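Local atomic coordinates of hydrazine synthase alpha subunit (PDB entry 5C2V), a protein that is the subunit of the hydrazine synthase complex that condenses hydroxylamine with ammonia to give hydrazine. Residues 308-316 with 327-338; 468-479 with 771-781. One frame throughout, in Å; residues are numbered along the deposited sequence.

Contact 1. Residues 308-316 with 327-338; sequences WGVGQLAAV and EKLTGKDGGLYR
Between a short hairpin pairing and a lone backbone bridge, side chains take over from the backbone: the Q312 amide and the T330 hydroxyl bond to each other and to the backbone. T330 OG1 gives its proton to Q312 OE1 (2.8 Å), on a lone pair in the carbonyl plane, and receives L313 N (2.8 Å) at 160°. Its chi1 of 58° sets the hydroxyl where it faces both partners. The bent Q312 chain turns NE2 to G335 O (3.1 Å). A primary amide suits this place because it both accepts and donates. G331 lies next to the amide with phi 110°, which suits a residue without a side chain.

On one side A315 and E327 form a hydrogen-bonded antiparallel pair of the hairpin 312-317/327-328; on the other, the single G311–Y337 bridge reaches strand 336-342 of the next sheet. This is consistent with the step from one blade of the six-bladed β-propeller to the next.

T330 CG2 sits over the centre of the Y337 ring, 3.5 Å above its plane, while the L313 side chain crosses that of Y337 at about a right angle, L313 CG 3.7 Å from Y337 CB. Y337 OH bonds D333 OD2; D333 OD1 accepts from G335 N in an Asx turn. V310 CG1 lies over one face of the R338 guanidinium, toward its rim; that group pairs with D44 and lies against F358.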
loop_
_atom_site.group_PDB
_atom_site.type_symbol
_atom_site.label_atom_id
_atom_site.label_comp_id
_atom_site.label_asym_id
_atom_site.label_seq_id
_atom_site.Cartn_x
_atom_site.Cartn_y
_atom_site.Cartn_z
ATOM N N TRP D 308 -16.556 10.743 -4.474
ATOM C CA TRP D 308 -17.550 11.334 -3.578
ATOM C C TRP D 308 -17.233 12.779 -3.197
ATOM O O TRP D 308 -16.074 13.145 -3.005
ATOM C CB TRP D 308 -17.691 10.496 -2.306
ATOM C CG TRP D 308 -18.654 9.358 -2.438
ATOM C CD1 TRP D 308 -18.975 8.681 -3.579
ATOM C CD2 TRP D 308 -19.438 8.773 -1.391
ATOM N NE1 TRP D 308 -19.901 7.705 -3.305
ATOM C CE2 TRP D 308 -20.204 7.741 -1.968
ATOM C CE3 TRP D 308 -19.563 9.018 -0.020
ATOM C CZ2 TRP D 308 -21.082 6.956 -1.224
ATOM C CZ3 TRP D 308 -20.436 8.239 0.717
ATOM C CH2 TRP D 308 -21.184 7.221 0.114
ATOM N N GLY D 309 -18.281 13.592 -3.089
ATOM C CA GLY D 309 -18.141 14.987 -2.710
ATOM C C GLY D 309 -18.468 15.232 -1.249
ATOM O O GLY D 309 -18.412 16.366 -0.771
ATOM N N VAL D 310 -18.819 14.165 -0.539
ATOM C CA VAL D 310 -19.063 14.243 0.897
ATOM C C VAL D 310 -18.112 13.298 1.623
ATOM O O VAL D 310 -17.584 12.362 1.024
ATOM C CB VAL D 310 -20.521 13.899 1.256
ATOM C CG1 VAL D 310 -21.482 14.798 0.492
ATOM C CG2 VAL D 310 -20.812 12.437 0.964
ATOM N N GLY D 311 -17.896 13.538 2.912
ATOM C CA GLY D 311 -16.883 12.811 3.653
ATOM C C GLY D 311 -16.555 13.471 4.977
ATOM O O GLY D 311 -17.402 14.134 5.575
ATOM N N GLN D 312 -15.332 13.258 5.453
ATOM C CA GLN D 312 -14.862 13.915 6.668
ATOM C C GLN D 312 -14.102 15.199 6.344
ATOM O O GLN D 312 -13.985 15.585 5.181
ATOM C CB GLN D 312 -13.977 12.968 7.480
ATOM C CG GLN D 312 -14.665 11.676 7.883
ATOM C CD GLN D 312 -15.905 11.914 8.725
ATOM O OE1 GLN D 312 -15.992 12.898 9.460
ATOM N NE2 GLN D 312 -16.872 11.011 8.620
ATOM N N LEU D 313 -13.590 15.858 7.379
ATOM C CA LEU D 313 -12.826 17.088 7.203
ATOM C C LEU D 313 -11.366 16.899 7.600
ATOM O O LEU D 313 -11.069 16.478 8.718
ATOM C CB LEU D 313 -13.442 18.229 8.019
ATOM C CG LEU D 313 -14.823 18.736 7.601
ATOM C CD1 LEU D 313 -15.257 19.892 8.490
ATOM C CD2 LEU D 313 -14.824 19.152 6.138
ATOM N N ALA D 314 -10.460 17.214 6.682
ATOM C CA ALA D 314 -9.031 17.107 6.958
ATOM C C ALA D 314 -8.345 18.453 6.757
ATOM O O ALA D 314 -8.876 19.331 6.077
ATOM C CB ALA D 314 -8.396 16.047 6.074
ATOM N N ALA D 315 -7.167 18.618 7.351
ATOM C CA ALA D 315 -6.455 19.885 7.252
ATOM C C ALA D 315 -4.937 19.722 7.215
ATOM O O ALA D 315 -4.372 18.888 7.923
ATOM C CB ALA D 315 -6.850 20.796 8.407
ATOM N N VAL D 316 -4.287 20.531 6.382
ATOM C CA VAL D 316 -2.827 20.614 6.357
ATOM C C VAL D 316 -2.404 22.071 6.201
ATOM O O VAL D 316 -2.955 22.788 5.369
ATOM C CB VAL D 316 -2.205 19.769 5.218
ATOM C CG1 VAL D 316 -2.259 18.288 5.552
ATOM C CG2 VAL D 316 -2.897 20.049 3.890
ATOM N N GLU D 327 -3.849 16.700 10.076
ATOM C CA GLU D 327 -4.741 16.420 11.198
ATOM C C GLU D 327 -6.148 16.035 10.744
ATOM O O GLU D 327 -6.567 16.359 9.632
ATOM C CB GLU D 327 -4.813 17.627 12.135
ATOM C CG GLU D 327 -5.268 18.911 11.462
ATOM C CD GLU D 327 -5.402 20.061 12.441
ATOM O OE1 GLU D 327 -5.660 19.799 13.636
ATOM O OE2 GLU D 327 -5.247 21.226 12.019
ATOM N N LYS D 328 -6.871 15.341 11.620
ATOM C CA LYS D 328 -8.254 14.952 11.362
ATOM C C LYS D 328 -9.207 15.838 12.158
ATOM O O LYS D 328 -9.197 15.823 13.388
ATOM C CB LYS D 328 -8.478 13.483 11.723
ATOM C CG LYS D 328 -9.184 12.673 10.650
ATOM C CD LYS D 328 -8.292 12.481 9.438
ATOM C CE LYS D 328 -8.920 11.526 8.439
ATOM N NZ LYS D 328 -8.007 11.247 7.297
ATOM N N LEU D 329 -10.024 16.614 11.454
ATOM C CA LEU D 329 -10.918 17.568 12.104
ATOM C C LEU D 329 -12.229 16.956 12.601
ATOM O O LEU D 329 -12.873 17.511 13.490
ATOM C CB LEU D 329 -11.228 18.722 11.147
ATOM C CG LEU D 329 -10.021 19.527 10.664
ATOM C CD1 LEU D 329 -10.454 20.647 9.729
ATOM C CD2 LEU D 329 -9.239 20.078 11.847
ATOM N N THR D 330 -12.621 15.818 12.034
ATOM C CA THR D 330 -13.941 15.238 12.302
ATOM C C THR D 330 -13.918 13.713 12.385
ATOM O O THR D 330 -12.854 13.095 12.425
ATOM C CB THR D 330 -14.968 15.632 11.214
ATOM O OG1 THR D 330 -14.494 15.207 9.930
ATOM C CG2 THR D 330 -15.209 17.136 11.194
ATOM N N GLY D 331 -15.108 13.116 12.418
ATOM C CA GLY D 331 -15.251 11.676 12.290
ATOM C C GLY D 331 -15.674 10.898 13.521
ATOM O O GLY D 331 -15.993 9.713 13.425
ATOM N N LYS D 332 -15.689 11.550 14.677
ATOM C CA LYS D 332 -15.999 10.851 15.918
ATOM C C LYS D 332 -17.501 10.789 16.205
ATOM O O LYS D 332 -17.931 10.088 17.122
ATOM C CB LYS D 332 -15.257 11.509 17.083
ATOM C CG LYS D 332 -13.843 10.973 17.265
ATOM C CD LYS D 332 -12.901 12.027 17.817
ATOM C CE LYS D 332 -11.536 11.937 17.149
ATOM N NZ LYS D 332 -11.097 13.241 16.584
ATOM N N ASP D 333 -18.294 11.532 15.436
ATOM C CA ASP D 333 -19.750 11.443 15.540
ATOM C C ASP D 333 -20.380 10.544 14.473
ATOM O O ASP D 333 -21.581 10.279 14.509
ATOM C CB ASP D 333 -20.370 12.840 15.459
ATOM C CG ASP D 333 -19.871 13.635 14.266
ATOM O OD1 ASP D 333 -20.006 13.154 13.120
ATOM O OD2 ASP D 333 -19.344 14.747 14.474
ATOM N N GLY D 334 -19.569 10.067 13.534
ATOM C CA GLY D 334 -20.064 9.233 12.451
ATOM C C GLY D 334 -20.860 9.967 11.382
ATOM O O GLY D 334 -21.395 9.344 10.465
ATOM N N GLY D 335 -20.936 11.291 11.491
ATOM C CA GLY D 335 -21.685 12.091 10.536
ATOM C C GLY D 335 -20.898 12.413 9.279
ATOM O O GLY D 335 -19.693 12.170 9.212
ATOM N N LEU D 336 -21.582 12.962 8.278
ATOM C CA LEU D 336 -20.940 13.329 7.019
ATOM C C LEU D 336 -20.836 14.844 6.850
ATOM O O LEU D 336 -21.807 15.576 7.059
ATOM C CB LEU D 336 -21.699 12.724 5.834
ATOM C CG LEU D 336 -21.648 11.201 5.694
ATOM C CD1 LEU D 336 -22.387 10.751 4.443
ATOM C CD2 LEU D 336 -20.209 10.710 5.676
ATOM N N TYR D 337 -19.647 15.301 6.464
ATOM C CA TYR D 337 -19.377 16.724 6.292
ATOM C C TYR D 337 -19.128 17.082 4.831
ATOM O O TYR D 337 -18.612 16.273 4.059
ATOM C CB TYR D 337 -18.168 17.145 7.132
ATOM C CG TYR D 337 -18.400 17.127 8.625
ATOM C CD1 TYR D 337 -18.379 15.936 9.338
ATOM C CD2 TYR D 337 -18.627 18.305 9.324
ATOM C CE1 TYR D 337 -18.587 15.917 10.705
ATOM C CE2 TYR D 337 -18.835 18.297 10.690
ATOM C CZ TYR D 337 -18.813 17.100 11.375
ATOM O OH TYR D 337 -19.020 17.087 12.735
ATOM N N ARG D 338 -19.499 18.303 4.460
ATOM C CA ARG D 338 -19.239 18.820 3.123
ATOM C C ARG D 338 -19.241 20.348 3.125
ATOM O O ARG D 338 -19.807 20.979 4.023
ATOM C CB ARG D 338 -20.276 18.288 2.128
ATOM C CG ARG D 338 -21.670 18.852 2.336
ATOM C CD ARG D 338 -22.731 18.091 1.558
ATOM N NE ARG D 338 -22.543 18.174 0.114
ATOM C CZ ARG D 338 -23.412 17.704 -0.777
ATOM N NH1 ARG D 338 -24.531 17.122 -0.369
ATOM N NH2 ARG D 338 -23.164 17.820 -2.074
#

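Contact 2. Residues 468-479 with 771-781; sequences YQCVEPDSTRFR and PGPDFYPGYLV. With CA (calcium ion), chain Z.
R479 rests its aliphatic root on the flat of Y779: CB stands 3.5 Å from the ring centroid and only 8° off the normal, a CH-pi contact over the centre. The guanidinium further along is turned 80° from the ring plane. Y779 reaches this place with CG anti to its backbone N (chi1 175°), bringing its edge beside the backbone of R477 and F478.

R477 is folded, with bends at chi2 and chi3, so that CG slides over P773 CB (3.8 Å) and the guanidinium turns toward the 774-776 backbone, where NH2 makes a weak bond to Y776 O; the position of that nitrogen is less sure. A long chain with an apolar stem and a charged head fits both neighbours. T476 O takes V781 N (3.2 Å) on a lone pair, and water 3 donates to R477 O and Y779 O.

E472 brings its carboxylate alongside G772. Its OE2 accepts from water 2 (2.7 Å), a calcium ligand, and has a weak bond from N495. G772 O (2.3 Å) and D774 OD2 (2.3 Å) bind the ion directly, with water 4, D768 and I770 completing the shell. D774 OD1 holds Y776 N in an Asx turn and pairs with R647.

The middle-domain loop thus meets the calcium site of the C-terminal tail in the second shell: the ion probably polarises water 2, which would strengthen its bond to E472.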
loop_
_atom_site.group_PDB
_atom_site.type_symbol
_atom_site.label_atom_id
_atom_site.label_comp_id
_atom_site.label_asym_id
_atom_site.label_seq_id
_atom_site.Cartn_x
_atom_site.Cartn_y
_atom_site.Cartn_z
ATOM N N TYR D 468 -3.617 11.242 -25.671
ATOM C CA TYR D 468 -4.792 11.462 -26.504
ATOM C C TYR D 468 -6.058 11.229 -25.694
ATOM O O TYR D 468 -6.205 10.193 -25.044
ATOM C CB TYR D 468 -4.781 10.544 -27.727
ATOM C CG TYR D 468 -3.578 10.706 -28.627
ATOM C CD1 TYR D 468 -2.885 11.909 -28.688
ATOM C CD2 TYR D 468 -3.137 9.655 -29.419
ATOM C CE1 TYR D 468 -1.784 12.056 -29.512
ATOM C CE2 TYR D 468 -2.040 9.793 -30.245
ATOM C CZ TYR D 468 -1.366 10.994 -30.288
ATOM O OH TYR D 468 -0.273 11.132 -31.111
ATOM N N GLN D 469 -6.966 12.197 -25.731
ATOM C CA GLN D 469 -8.242 12.062 -25.047
ATOM C C GLN D 469 -9.038 10.928 -25.677
ATOM O O GLN D 469 -8.949 10.696 -26.882
ATOM C CB GLN D 469 -9.031 13.371 -25.107
ATOM C CG GLN D 469 -10.296 13.378 -24.266
ATOM C CD GLN D 469 -10.015 13.336 -22.775
ATOM O OE1 GLN D 469 -9.846 14.374 -22.136
ATOM N NE2 GLN D 469 -9.973 12.134 -22.213
ATOM N N CYS D 470 -9.816 10.222 -24.865
ATOM C CA CYS D 470 -10.585 9.098 -25.373
ATOM C C CYS D 470 -11.967 9.565 -25.803
ATOM O O CYS D 470 -12.806 9.915 -24.973
ATOM C CB CYS D 470 -10.698 7.998 -24.314
ATOM S SG CYS D 470 -11.635 6.544 -24.837
ATOM N N VAL D 471 -12.195 9.558 -27.112
ATOM C CA VAL D 471 -13.474 9.974 -27.669
ATOM C C VAL D 471 -14.045 8.873 -28.557
ATOM O O VAL D 471 -13.479 8.518 -29.593
ATOM C CB VAL D 471 -13.348 11.304 -28.457
ATOM C CG1 VAL D 471 -13.117 12.462 -27.499
ATOM C CG2 VAL D 471 -12.216 11.238 -29.478
ATOM N N GLU D 472 -15.170 8.316 -28.126
ATOM C CA GLU D 472 -15.791 7.207 -28.835
ATOM C C GLU D 472 -17.286 7.453 -28.992
ATOM O O GLU D 472 -18.087 6.961 -28.196
ATOM C CB GLU D 472 -15.542 5.890 -28.097
ATOM C CG GLU D 472 -14.070 5.570 -27.858
ATOM C CD GLU D 472 -13.351 5.115 -29.115
ATOM O OE1 GLU D 472 -14.032 4.797 -30.112
ATOM O OE2 GLU D 472 -12.102 5.079 -29.105
ATOM N N PRO D 473 -17.665 8.226 -30.021
ATOM C CA PRO D 473 -19.061 8.602 -30.271
ATOM C C PRO D 473 -19.939 7.409 -30.638
ATOM O O PRO D 473 -21.110 7.372 -30.261
ATOM C CB PRO D 473 -18.955 9.581 -31.443
ATOM C CG PRO D 473 -17.689 9.205 -32.133
ATOM C CD PRO D 473 -16.755 8.776 -31.042
ATOM N N ASP D 474 -19.375 6.449 -31.363
ATOM C CA ASP D 474 -20.115 5.257 -31.760
ATOM C C ASP D 474 -19.927 4.152 -30.726
ATOM O O ASP D 474 -18.822 3.646 -30.537
ATOM C CB ASP D 474 -19.665 4.783 -33.144
ATOM C CG ASP D 474 -20.472 3.604 -33.648
ATOM O OD1 ASP D 474 -21.619 3.424 -33.188
ATOM O OD2 ASP D 474 -19.959 2.859 -34.509
ATOM N N SER D 475 -21.017 3.781 -30.064
ATOM C CA SER D 475 -20.958 2.834 -28.955
ATOM C C SER D 475 -20.816 1.389 -29.423
ATOM O O SER D 475 -20.590 0.488 -28.614
ATOM C CB SER D 475 -22.202 2.975 -28.075
ATOM O OG SER D 475 -23.384 2.725 -28.816
ATOM N N THR D 476 -20.961 1.164 -30.724
ATOM C CA THR D 476 -20.808 -0.178 -31.270
ATOM C C THR D 476 -19.340 -0.490 -31.566
ATOM O O THR D 476 -18.972 -1.647 -31.764
ATOM C CB THR D 476 -21.643 -0.363 -32.554
ATOM O OG1 THR D 476 -21.087 0.423 -33.616
ATOM C CG2 THR D 476 -23.088 0.055 -32.314
ATOM N N ARG D 477 -18.510 0.549 -31.608
ATOM C CA ARG D 477 -17.079 0.380 -31.842
ATOM C C ARG D 477 -16.219 0.419 -30.574
ATOM O O ARG D 477 -15.005 0.232 -30.647
ATOM C CB ARG D 477 -16.583 1.446 -32.822
ATOM C CG ARG D 477 -17.099 1.267 -34.239
ATOM C CD ARG D 477 -16.372 0.138 -34.954
ATOM N NE ARG D 477 -14.979 0.479 -35.231
ATOM C CZ ARG D 477 -14.133 -0.306 -35.892
ATOM N NH1 ARG D 477 -14.535 -1.485 -36.347
ATOM N NH2 ARG D 477 -12.884 0.090 -36.098
ATOM N N PHE D 478 -16.833 0.654 -29.416
ATOM C CA PHE D 478 -16.060 0.814 -28.184
ATOM C C PHE D 478 -16.682 0.104 -26.982
ATOM O O PHE D 478 -17.887 0.200 -26.743
ATOM C CB PHE D 478 -15.879 2.302 -27.868
ATOM C CG PHE D 478 -15.166 2.568 -26.568
ATOM C CD1 PHE D 478 -13.799 2.372 -26.456
ATOM C CD2 PHE D 478 -15.863 3.031 -25.464
ATOM C CE1 PHE D 478 -13.142 2.621 -25.265
ATOM C CE2 PHE D 478 -15.212 3.283 -24.269
ATOM C CZ PHE D 478 -13.850 3.078 -24.169
ATOM N N ARG D 479 -15.843 -0.593 -26.223
ATOM C CA ARG D 479 -16.294 -1.340 -25.053
ATOM C C ARG D 479 -15.326 -1.187 -23.880
ATOM O O ARG D 479 -14.112 -1.295 -24.047
ATOM C CB ARG D 479 -16.462 -2.822 -25.402
ATOM C CG ARG D 479 -16.986 -3.677 -24.261
ATOM C CD ARG D 479 -18.379 -3.241 -23.844
ATOM N NE ARG D 479 -18.819 -3.911 -22.624
ATOM C CZ ARG D 479 -19.476 -5.065 -22.602
ATOM N NH1 ARG D 479 -19.774 -5.684 -23.737
ATOM N NH2 ARG D 479 -19.837 -5.602 -21.444
ATOM N N PRO D 771 -7.375 7.335 -31.901
ATOM C CA PRO D 771 -8.612 7.798 -31.258
ATOM C C PRO D 771 -9.831 7.728 -32.175
ATOM O O PRO D 771 -9.755 8.131 -33.336
ATOM C CB PRO D 771 -8.292 9.251 -30.894
ATOM C CG PRO D 771 -6.812 9.279 -30.750
ATOM C CD PRO D 771 -6.295 8.329 -31.790
ATOM N N GLY D 772 -10.940 7.215 -31.651
ATOM C CA GLY D 772 -12.159 7.077 -32.424
ATOM C C GLY D 772 -12.167 5.815 -33.264
ATOM O O GLY D 772 -11.151 5.130 -33.371
ATOM N N PRO D 773 -13.324 5.493 -33.861
ATOM C CA PRO D 773 -13.443 4.312 -34.723
ATOM C C PRO D 773 -12.621 4.444 -36.002
ATOM O O PRO D 773 -12.678 5.478 -36.667
ATOM C CB PRO D 773 -14.941 4.257 -35.038
ATOM C CG PRO D 773 -15.419 5.659 -34.857
ATOM C CD PRO D 773 -14.596 6.226 -33.741
ATOM N N ASP D 774 -11.865 3.402 -36.337
ATOM C CA ASP D 774 -11.056 3.399 -37.551
ATOM C C ASP D 774 -11.249 2.112 -38.349
ATOM O O ASP D 774 -12.085 1.275 -38.005
ATOM C CB ASP D 774 -9.576 3.592 -37.216
ATOM C CG ASP D 774 -9.116 2.712 -36.074
ATOM O OD1 ASP D 774 -8.889 1.505 -36.301
ATOM O OD2 ASP D 774 -8.973 3.234 -34.949
ATOM N N PHE D 775 -10.471 1.963 -39.415
ATOM C CA PHE D 775 -10.619 0.836 -40.330
ATOM C C PHE D 775 -9.878 -0.414 -39.858
ATOM O O PHE D 775 -10.066 -1.497 -40.411
ATOM C CB PHE D 775 -10.133 1.227 -41.727
ATOM C CG PHE D 775 -10.984 2.269 -42.396
ATOM C CD1 PHE D 775 -12.314 2.430 -42.040
ATOM C CD2 PHE D 775 -10.455 3.089 -43.379
ATOM C CE1 PHE D 775 -13.100 3.388 -42.654
ATOM C CE2 PHE D 775 -11.236 4.048 -43.997
ATOM C CZ PHE D 775 -12.560 4.197 -43.633
ATOM N N TYR D 776 -9.037 -0.261 -38.842
ATOM C CA TYR D 776 -8.269 -1.386 -38.317
ATOM C C TYR D 776 -9.128 -2.263 -37.404
ATOM O O TYR D 776 -10.027 -1.760 -36.728
ATOM C CB TYR D 776 -7.030 -0.879 -37.573
ATOM C CG TYR D 776 -5.993 -0.262 -38.487
ATOM C CD1 TYR D 776 -5.113 -1.061 -39.207
ATOM C CD2 TYR D 776 -5.898 1.116 -38.632
ATOM C CE1 TYR D 776 -4.166 -0.503 -40.046
ATOM C CE2 TYR D 776 -4.952 1.682 -39.468
ATOM C CZ TYR D 776 -4.090 0.868 -40.172
ATOM O OH TYR D 776 -3.147 1.426 -41.004
ATOM N N PRO D 777 -8.856 -3.582 -37.393
ATOM C CA PRO D 777 -9.633 -4.581 -36.646
ATOM C C PRO D 777 -9.855 -4.227 -35.176
ATOM O O PRO D 777 -8.942 -3.740 -34.513
ATOM C CB PRO D 777 -8.778 -5.842 -36.767
ATOM C CG PRO D 777 -8.077 -5.681 -38.064
ATOM C CD PRO D 777 -7.785 -4.212 -38.187
ATOM N N GLY D 778 -11.064 -4.477 -34.682
ATOM C CA GLY D 778 -11.402 -4.174 -33.303
ATOM C C GLY D 778 -12.829 -4.539 -32.935
ATOM O O GLY D 778 -13.554 -5.135 -33.733
ATOM N N TYR D 779 -13.223 -4.173 -31.718
ATOM C CA TYR D 779 -14.546 -4.484 -31.179
ATOM C C TYR D 779 -15.682 -3.948 -32.048
ATOM O O TYR D 779 -15.708 -2.767 -32.390
ATOM C CB TYR D 779 -14.666 -3.923 -29.760
ATOM C CG TYR D 779 -16.036 -4.065 -29.132
ATOM C CD1 TYR D 779 -16.405 -5.234 -28.480
ATOM C CD2 TYR D 779 -16.953 -3.021 -29.175
ATOM C CE1 TYR D 779 -17.653 -5.365 -27.898
ATOM C CE2 TYR D 779 -18.203 -3.143 -28.597
ATOM C CZ TYR D 779 -18.547 -4.316 -27.960
ATOM O OH TYR D 779 -19.790 -4.440 -27.383
ATOM N N LEU D 780 -16.617 -4.825 -32.402
ATOM C CA LEU D 780 -17.784 -4.425 -33.180
ATOM C C LEU D 780 -19.041 -5.190 -32.772
ATOM O O LEU D 780 -19.011 -6.411 -32.614
ATOM C CB LEU D 780 -17.515 -4.623 -34.674
ATOM C CG LEU D 780 -18.665 -4.317 -35.636
ATOM C CD1 LEU D 780 -19.160 -2.891 -35.457
ATOM C CD2 LEU D 780 -18.237 -4.562 -37.075
ATOM N N VAL D 781 -20.144 -4.465 -32.609
ATOM C CA VAL D 781 -21.448 -5.077 -32.371
ATOM C C VAL D 781 -22.523 -4.367 -33.188
ATOM O O VAL D 781 -23.370 -5.007 -33.809
ATOM C CB VAL D 781 -21.850 -5.043 -30.878
ATOM C CG1 VAL D 781 -20.935 -5.935 -30.050
ATOM C CG2 VAL D 781 -21.847 -3.615 -30.354
HETATM CA CA CA Z . -9.432 3.732 -32.748
HETATM O O HOH W 1 -10.814 7.884 -28.716
HETATM O O HOH W 2 -10.026 4.060 -30.459
HETATM O O HOH W 3 -13.885 -0.970 -32.592
HETATM O O HOH W 4 -10.907 1.842 -32.931
#

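Overall arrangement
Contact 1 is buried and local, its segments separated by ten residues, whereas contact 2 lies at the surface and brings together loops 291 residues apart. They share no element: the first belongs to strands of the propeller sheets, the second joins a middle-domain loop to the chain's C-terminal tail, with nearest atoms about 19 Å apart. Their chemistry follows this difference. In 308-316 with 327-338, protein atoms pair directly and apolar side chains, with the Y337 ring, fill in around them. In 468-479 with 771-781, waters carry much of the polar linkage, one of them bound to a calcium ion. The second copy of this subunit packs on contact 1, but no other chain reaches contact 2.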